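Local coordinates for protein putative cytochrome P450 hydroxylase (Chondromyces apiculatus DSM 436, PDB 6GMF) that is probably a haem-dependent cytochrome P450 monooxygenase that hydroxylates terpenes, inserting one oxygen atom from molecular oxygen into its substrates, at residues V12-Y17 with S379-R383; N312-F318 with T330-A335. One frame throughout, in Å; residues are numbered along the deposited sequence.

Interaction 2 is nested along the chain between the two segments of interaction 1, and the two lie about 18 Å apart between centres. They meet directly where Tyr17 CE2 of interaction 1 packs 3.4 Å from Arg313 NH2 of interaction 2, a cation-pi pair. Glu277 lies beside both: it takes the Tyr17 hydroxyl and pairs with Arg383, while the Arg313 side chain touches it. The haem is nearer to interaction 2, whose Ala335 O comes within 3.4 Å of the porphyrin methyl carbon CMB. The Arg383 side chain of interaction 1 is about 9 Å from the haem between nearest atoms. Interaction 1 ties N-terminal helices to a C-terminal loop; interaction 2 joins two loop segments.

Interaction 1: residues V12-Y17 with S379-R383; sequences VLRNPY and SFFIR
The guanidinium group of Arg383 reaches across from the C-terminal loop to the backbone carbonyls that end helix 10-14, where Arg14 O is shared by both of its terminal nitrogens. This ties the N-terminal helical region of the P450 fold to the loop between strands 368-369 and 389-391. The two bonds to Arg14 O are weak, 3.3 Å from Arg383 NH1 and 3.4 Å from Arg383 NH2, and the same Arg383 NH1 lies 2.8 Å from Leu13 O. Both oxygens sit at the edge of the guanidinium, near its plane; the helix end probably adds negative potential there. A bend at chi2 (87°) directs the arginine chain to this spot. Pro16 comes over one face of the group, its CD 3.6 Å from Arg383 NH1, whereas the Tyr17 ring stands steeply to it, the planes 79° apart, with Arg383 NH2 at the ring edge, 4.1 Å from Tyr17 CE2. Elsewhere, Arg383 NE forms a salt bridge with Glu277, whose OE2 also binds Tyr17 OH, and Trp376 makes a cation-pi contact with the arginine. Asn15 marks the joint between helices 10-14 and 16-26: it is the first residue to leave the first helix and the N-cap of the second, its OD1 accepting from Tyr17 N. Toward the start of both segments the contact turns apolar. Val12 CG1 lies 4.0 Å from Phe380 CD1, oblique to the ring, and Leu13 lays CD1 against the peptide before Phe380, 3.9 Å from Phe380 N. Within the loop, Ser379 OG accepts from Phe381 N, an ST turn, and from Ile382 N at 3.1 Å, almost in line at 175°, which makes an ST motif.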
loop_
_atom_site.group_PDB
_atom_site.type_symbol
_atom_site.label_atom_id
_atom_site.label_comp_id
_atom_site.label_asym_id
_atom_site.label_seq_id
_atom_site.Cartn_x
_atom_site.Cartn_y
_atom_site.Cartn_z
ATOM N N VAL A 12 -7.514 5.773 18.777
ATOM C CA VAL A 12 -6.290 5.584 17.970
ATOM C C VAL A 12 -6.676 5.221 16.531
ATOM O O VAL A 12 -6.020 5.663 15.570
ATOM C CB VAL A 12 -5.323 4.552 18.582
ATOM C CG1 VAL A 12 -4.151 4.271 17.645
ATOM C CG2 VAL A 12 -4.800 5.026 19.923
ATOM N N LEU A 13 -7.719 4.415 16.371
ATOM C CA LEU A 13 -8.198 4.005 15.062
ATOM C C LEU A 13 -8.842 5.215 14.366
ATOM O O LEU A 13 -8.656 5.447 13.149
ATOM C CB LEU A 13 -9.139 2.805 15.221
ATOM C CG LEU A 13 -8.493 1.410 15.389
ATOM C CD1 LEU A 13 -6.991 1.357 15.030
ATOM C CD2 LEU A 13 -8.718 0.851 16.788
ATOM N N ARG A 14 -9.478 6.082 15.162
ATOM C CA ARG A 14 -10.148 7.233 14.625
ATOM C C ARG A 14 -9.148 8.284 14.170
ATOM O O ARG A 14 -9.318 8.846 13.092
ATOM C CB ARG A 14 -11.087 7.888 15.639
ATOM C CG ARG A 14 -11.760 9.125 15.072
ATOM C CD ARG A 14 -12.527 9.917 16.098
ATOM N NE ARG A 14 -11.672 10.543 17.102
ATOM C CZ ARG A 14 -10.986 11.682 16.967
ATOM N NH1 ARG A 14 -10.966 12.353 15.826
ATOM N NH2 ARG A 14 -10.324 12.146 18.013
ATOM N N ASN A 15 -8.148 8.563 15.018
ATOM C CA ASN A 15 -7.209 9.577 14.752
ATOM C C ASN A 15 -5.882 9.192 15.378
ATOM O O ASN A 15 -5.507 9.644 16.449
ATOM C CB ASN A 15 -7.657 10.963 15.235
ATOM C CG ASN A 15 -6.577 12.005 15.057
ATOM O OD1 ASN A 15 -5.688 11.848 14.215
ATOM N ND2 ASN A 15 -6.564 13.009 15.922
ATOM N N PRO A 16 -5.062 8.399 14.665
ATOM C CA PRO A 16 -3.774 7.962 15.190
ATOM C C PRO A 16 -2.764 9.111 15.337
ATOM O O PRO A 16 -1.779 8.982 16.058
ATOM C CB PRO A 16 -3.333 6.906 14.158
ATOM C CG PRO A 16 -3.984 7.375 12.885
ATOM C CD PRO A 16 -5.334 7.904 13.321
ATOM N N TYR A 17 -3.008 10.244 14.671
ATOM C CA TYR A 17 -2.061 11.322 14.642
ATOM C C TYR A 17 -1.949 12.038 15.991
ATOM O O TYR A 17 -0.921 12.705 16.269
ATOM C CB TYR A 17 -2.406 12.288 13.506
ATOM C CG TYR A 17 -2.505 11.558 12.203
ATOM C CD1 TYR A 17 -1.349 11.121 11.586
ATOM C CD2 TYR A 17 -3.725 11.191 11.657
ATOM C CE1 TYR A 17 -1.401 10.383 10.426
ATOM C CE2 TYR A 17 -3.800 10.472 10.480
ATOM C CZ TYR A 17 -2.625 10.034 9.892
ATOM O OH TYR A 17 -2.625 9.341 8.714
ATOM N N SER A 379 -7.756 -1.181 11.464
ATOM C CA SER A 379 -6.357 -1.507 11.298
ATOM C C SER A 379 -5.520 -0.270 11.635
ATOM O O SER A 379 -5.767 0.856 11.152
ATOM C CB SER A 379 -6.058 -2.053 9.911
ATOM O OG SER A 379 -4.663 -2.343 9.745
ATOM N N PHE A 380 -4.558 -0.483 12.526
ATOM C CA PHE A 380 -3.513 0.477 12.835
ATOM C C PHE A 380 -2.498 0.561 11.696
ATOM O O PHE A 380 -1.860 1.608 11.508
ATOM C CB PHE A 380 -2.749 -0.000 14.073
ATOM C CG PHE A 380 -1.649 0.910 14.536
ATOM C CD1 PHE A 380 -1.942 2.138 15.107
ATOM C CD2 PHE A 380 -0.321 0.519 14.470
ATOM C CE1 PHE A 380 -0.945 2.971 15.585
ATOM C CE2 PHE A 380 0.677 1.344 14.965
ATOM C CZ PHE A 380 0.377 2.584 15.503
ATOM N N PHE A 381 -2.368 -0.549 10.978
ATOM C CA PHE A 381 -1.267 -0.752 10.028
ATOM C C PHE A 381 -1.602 -0.163 8.667
ATOM O O PHE A 381 -0.706 0.455 8.080
ATOM C CB PHE A 381 -0.938 -2.237 9.947
ATOM C CG PHE A 381 -0.536 -2.743 11.310
ATOM C CD1 PHE A 381 0.752 -2.561 11.781
ATOM C CD2 PHE A 381 -1.476 -3.298 12.162
ATOM C CE1 PHE A 381 1.115 -2.993 13.048
ATOM C CE2 PHE A 381 -1.107 -3.744 13.424
ATOM C CZ PHE A 381 0.178 -3.563 13.876
ATOM N N ILE A 382 -2.821 -0.395 8.166
ATOM C CA ILE A 382 -3.282 0.158 6.895
ATOM C C ILE A 382 -4.430 1.100 7.206
ATOM O O ILE A 382 -5.445 0.664 7.791
ATOM C CB ILE A 382 -3.733 -0.952 5.936
ATOM C CG1 ILE A 382 -2.601 -1.916 5.620
ATOM C CG2 ILE A 382 -4.267 -0.335 4.647
ATOM C CD1 ILE A 382 -1.537 -1.294 4.768
ATOM N N ARG A 383 -4.310 2.348 6.763
ATOM C CA ARG A 383 -5.320 3.414 6.999
ATOM C C ARG A 383 -6.237 3.492 5.762
ATOM O O ARG A 383 -5.773 3.884 4.678
ATOM C CB ARG A 383 -4.585 4.734 7.236
ATOM C CG ARG A 383 -5.506 5.921 7.432
ATOM C CD ARG A 383 -5.893 6.053 8.875
ATOM N NE ARG A 383 -6.351 7.420 9.186
ATOM C CZ ARG A 383 -7.260 7.782 10.085
ATOM N NH1 ARG A 383 -7.782 6.903 10.903
ATOM N NH2 ARG A 383 -7.636 9.048 10.155
#

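Interaction 2: residues N312-F318 with T330-A335; sequences NRDESRF and TKGHLA. With HEM (protoporphyrin IX containing Fe), chain B.
In the P450 fold, residues 330-335 run into the loop that carries the axial cysteine, Cys343, and here they are held against residues 312-318, which follow helix 308-312, by the amide of Asn312 and the ring of Phe318. Asn312 OD1 accepts from Leu334 N at 2.8 Å, a nearly straight bond (175°) that uses a lone pair in the carbonyl plane. The torsion of Asn312 sets CG anti to its carbonyl carbon (chi1 -71°), which carries the amide across to the 333-335 backbone, while ND2 is taken by Ser278 OG. Asn312 OD1 also rests 3.5 Å from His333 CB; the imidazole lies beyond, its plane 88° from that of the amide. His333 ND1 turns back in its own ring plane to accept from Ala335 N at 3.1 Å, fixing the backbone where Ala335, part of the haem pocket, reaches the porphyrin. With a leucine in place of Asn312, the amide of Leu334 would probably be left without its acceptor and Ser278 OG without its mate, freeing the 333-335 backbone to shift. At the other end, the type II turn Thr330-His333 abuts Phe318, whose CZ lies 3.6 Å from His333 N with the ring meeting this backbone at its edge; Arg317 CG rests over one ring face. Arg317 NH2 lies 2.9 Å from Lys331 O, and a water bridges these residues, 3.0 Å from Arg317 NH1 and 2.9 Å from Lys331 O. A CB at Gly332 would run into Arg317 NH2, and at this positive phi also into the carbonyl oxygen of Lys331. Helix 266-276 covers the contact: its Glu271 binds His333 NE2 and its Arg275 binds Asn312 O. Helix 43-51 packs Tyr43 and Val46 on Leu334, and Tyr43 OH also bonds Gly332 O.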
loop_
_atom_site.group_PDB
_atom_site.type_symbol
_atom_site.label_atom_id
_atom_site.label_comp_id
_atom_site.label_asym_id
_atom_site.label_seq_id
_atom_site.Cartn_x
_atom_site.Cartn_y
_atom_site.Cartn_z
ATOM N N ASN A 312 5.594 11.317 8.558
ATOM C CA ASN A 312 4.991 12.168 7.490
ATOM C C ASN A 312 4.191 13.312 8.103
ATOM O O ASN A 312 3.832 14.258 7.404
ATOM C CB ASN A 312 4.135 11.338 6.543
ATOM C CG ASN A 312 4.979 10.455 5.662
ATOM O OD1 ASN A 312 6.164 10.740 5.491
ATOM N ND2 ASN A 312 4.363 9.449 5.046
ATOM N N ARG A 313 3.883 13.237 9.397
ATOM C CA ARG A 313 3.231 14.348 10.083
ATOM C C ARG A 313 4.130 15.010 11.131
ATOM O O ARG A 313 3.633 15.635 12.080
ATOM C CB ARG A 313 1.910 13.851 10.632
ATOM C CG ARG A 313 0.890 13.647 9.530
ATOM C CD ARG A 313 -0.381 14.319 9.936
ATOM N NE ARG A 313 -1.528 13.846 9.230
ATOM C CZ ARG A 313 -2.762 14.046 9.648
ATOM N NH1 ARG A 313 -2.988 14.746 10.767
ATOM N NH2 ARG A 313 -3.749 13.526 8.972
ATOM N N ASP A 314 5.433 14.938 10.931
ATOM C CA ASP A 314 6.373 15.461 11.880
ATOM C C ASP A 314 6.654 16.907 11.486
ATOM O O ASP A 314 7.202 17.111 10.408
ATOM C CB ASP A 314 7.623 14.590 11.920
ATOM C CG ASP A 314 8.655 14.999 12.943
ATOM O OD1 ASP A 314 8.537 16.155 13.451
ATOM O OD2 ASP A 314 9.573 14.164 13.228
ATOM N N GLU A 315 6.333 17.838 12.394
ATOM C CA GLU A 315 6.519 19.274 12.191
ATOM C C GLU A 315 7.983 19.624 11.886
ATOM O O GLU A 315 8.239 20.618 11.176
ATOM C CB GLU A 315 6.041 20.044 13.429
ATOM N N SER A 316 8.923 18.804 12.374
ATOM C CA SER A 316 10.380 18.919 12.098
ATOM C C SER A 316 10.647 18.992 10.604
ATOM O O SER A 316 11.621 19.588 10.175
ATOM C CB SER A 316 11.164 17.715 12.612
ATOM O OG SER A 316 11.195 17.722 14.012
ATOM N N ARG A 317 9.884 18.192 9.851
ATOM C CA ARG A 317 10.103 17.956 8.441
ATOM C C ARG A 317 9.050 18.643 7.577
ATOM O O ARG A 317 9.371 19.113 6.503
ATOM C CB ARG A 317 10.095 16.444 8.159
ATOM C CG ARG A 317 10.483 16.064 6.741
ATOM C CD ARG A 317 11.903 16.446 6.362
ATOM N NE ARG A 317 12.217 16.129 4.981
ATOM C CZ ARG A 317 11.743 16.776 3.936
ATOM N NH1 ARG A 317 10.778 17.661 4.099
ATOM N NH2 ARG A 317 12.231 16.531 2.728
ATOM N N PHE A 318 7.795 18.644 8.031
ATOM C CA PHE A 318 6.637 19.149 7.263
ATOM C C PHE A 318 5.897 20.180 8.095
ATOM O O PHE A 318 5.143 19.817 8.990
ATOM C CB PHE A 318 5.680 17.999 6.922
ATOM C CG PHE A 318 6.307 16.953 6.047
ATOM C CD1 PHE A 318 6.580 17.233 4.721
ATOM C CD2 PHE A 318 6.728 15.738 6.559
ATOM C CE1 PHE A 318 7.238 16.330 3.909
ATOM C CE2 PHE A 318 7.371 14.828 5.733
ATOM C CZ PHE A 318 7.615 15.116 4.411
ATOM N N THR A 330 5.856 18.353 -0.731
ATOM C CA THR A 330 5.694 17.000 -0.155
ATOM C C THR A 330 6.978 16.176 -0.251
ATOM O O THR A 330 7.023 15.010 0.216
ATOM C CB THR A 330 4.584 16.266 -0.925
ATOM O OG1 THR A 330 4.945 16.227 -2.311
ATOM C CG2 THR A 330 3.223 16.899 -0.720
ATOM N N LYS A 331 8.037 16.751 -0.825
ATOM C CA LYS A 331 9.276 16.025 -1.072
ATOM C C LYS A 331 9.792 15.444 0.246
ATOM O O LYS A 331 9.779 16.110 1.276
ATOM C CB LYS A 331 10.354 16.912 -1.704
ATOM C CG LYS A 331 10.134 17.276 -3.163
ATOM C CD LYS A 331 11.410 17.781 -3.835
ATOM C CE LYS A 331 11.992 19.001 -3.144
ATOM N NZ LYS A 331 11.126 20.189 -3.321
ATOM N N GLY A 332 10.207 14.185 0.193
ATOM C CA GLY A 332 10.812 13.516 1.325
ATOM C C GLY A 332 9.817 12.773 2.194
ATOM O O GLY A 332 10.222 12.130 3.174
ATOM N N HIS A 333 8.521 12.748 1.840
ATOM C CA HIS A 333 7.609 11.844 2.601
ATOM C C HIS A 333 8.051 10.380 2.464
ATOM O O HIS A 333 8.715 9.983 1.503
ATOM C CB HIS A 333 6.151 11.981 2.229
ATOM C CG HIS A 333 5.797 11.356 0.921
ATOM N ND1 HIS A 333 5.723 9.978 0.734
ATOM C CD2 HIS A 333 5.528 11.949 -0.268
ATOM C CE1 HIS A 333 5.400 9.731 -0.516
ATOM N NE2 HIS A 333 5.247 10.963 -1.168
ATOM N N LEU A 334 7.722 9.572 3.488
ATOM C CA LEU A 334 8.178 8.174 3.580
ATOM C C LEU A 334 7.027 7.154 3.361
ATOM O O LEU A 334 7.104 6.012 3.785
ATOM C CB LEU A 334 8.759 7.977 4.972
ATOM C CG LEU A 334 9.940 8.872 5.319
ATOM C CD1 LEU A 334 10.482 8.507 6.700
ATOM C CD2 LEU A 334 11.024 8.714 4.281
ATOM N N ALA A 335 5.956 7.551 2.680
ATOM C CA ALA A 335 4.794 6.682 2.471
ATOM C C ALA A 335 5.184 5.390 1.736
ATOM O O ALA A 335 4.495 4.392 1.924
ATOM C CB ALA A 335 3.670 7.374 1.772
HETATM C CHA HEM B . 7.236 -2.210 -0.467
HETATM C CHB HEM B . 4.071 1.140 0.533
HETATM C CHC HEM B . 1.675 -0.033 -3.506
HETATM C CHD HEM B . 4.637 -3.646 -4.292
HETATM C C1A HEM B . 6.593 -1.156 0.137
HETATM C C2A HEM B . 7.143 -0.491 1.268
HETATM C C3A HEM B . 6.216 0.454 1.571
HETATM C C4A HEM B . 5.178 0.360 0.610
HETATM C CMA HEM B . 6.195 1.423 2.728
HETATM C CAA HEM B . 8.426 -0.754 2.007
HETATM C CBA HEM B . 8.332 -1.933 3.013
HETATM C CGA HEM B . 9.580 -2.101 3.853
HETATM O O1A HEM B . 10.509 -1.256 3.789
HETATM O O2A HEM B . 9.531 -3.070 4.680
HETATM C C1B HEM B . 3.097 1.126 -0.479
HETATM C C2B HEM B . 1.997 2.046 -0.596
HETATM C C3B HEM B . 1.297 1.732 -1.718
HETATM C C4B HEM B . 2.007 0.600 -2.320
HETATM C CMB HEM B . 1.749 3.100 0.406
HETATM C CAB HEM B . 0.095 2.388 -2.363
HETATM C CBB HEM B . -0.186 3.619 -2.083
HETATM C C1C HEM B . 2.264 -1.072 -4.134
HETATM C C2C HEM B . 1.790 -1.666 -5.353
HETATM C C3C HEM B . 2.679 -2.711 -5.547
HETATM C C4C HEM B . 3.595 -2.761 -4.472
HETATM C CMC HEM B . 0.727 -1.121 -6.263
HETATM C CAC HEM B . 2.760 -3.674 -6.645
HETATM C CBC HEM B . 1.831 -3.864 -7.552
HETATM C C1D HEM B . 5.560 -3.551 -3.285
HETATM C C2D HEM B . 6.672 -4.534 -3.131
HETATM C C3D HEM B . 7.405 -4.123 -2.075
HETATM C C4D HEM B . 6.751 -2.907 -1.582
HETATM C CMD HEM B . 6.848 -5.709 -4.080
HETATM C CAD HEM B . 8.632 -4.795 -1.525
HETATM C CBD HEM B . 9.976 -4.241 -2.025
HETATM C CGD HEM B . 11.171 -4.882 -1.350
HETATM O O1D HEM B . 12.261 -4.775 -1.938
HETATM O O2D HEM B . 11.043 -5.460 -0.239
HETATM N NA HEM B . 5.382 -0.617 -0.271
HETATM N NB HEM B . 3.043 0.320 -1.532
HETATM N NC HEM B . 3.325 -1.762 -3.581
HETATM N ND HEM B . 5.629 -2.628 -2.264
HETATM FE FE HEM B . 4.437 -1.120 -1.961
HETATM O O HOH W 1 9.130 18.854 1.833
HETATM O O HOH W 2 3.273 -2.472 -0.601
#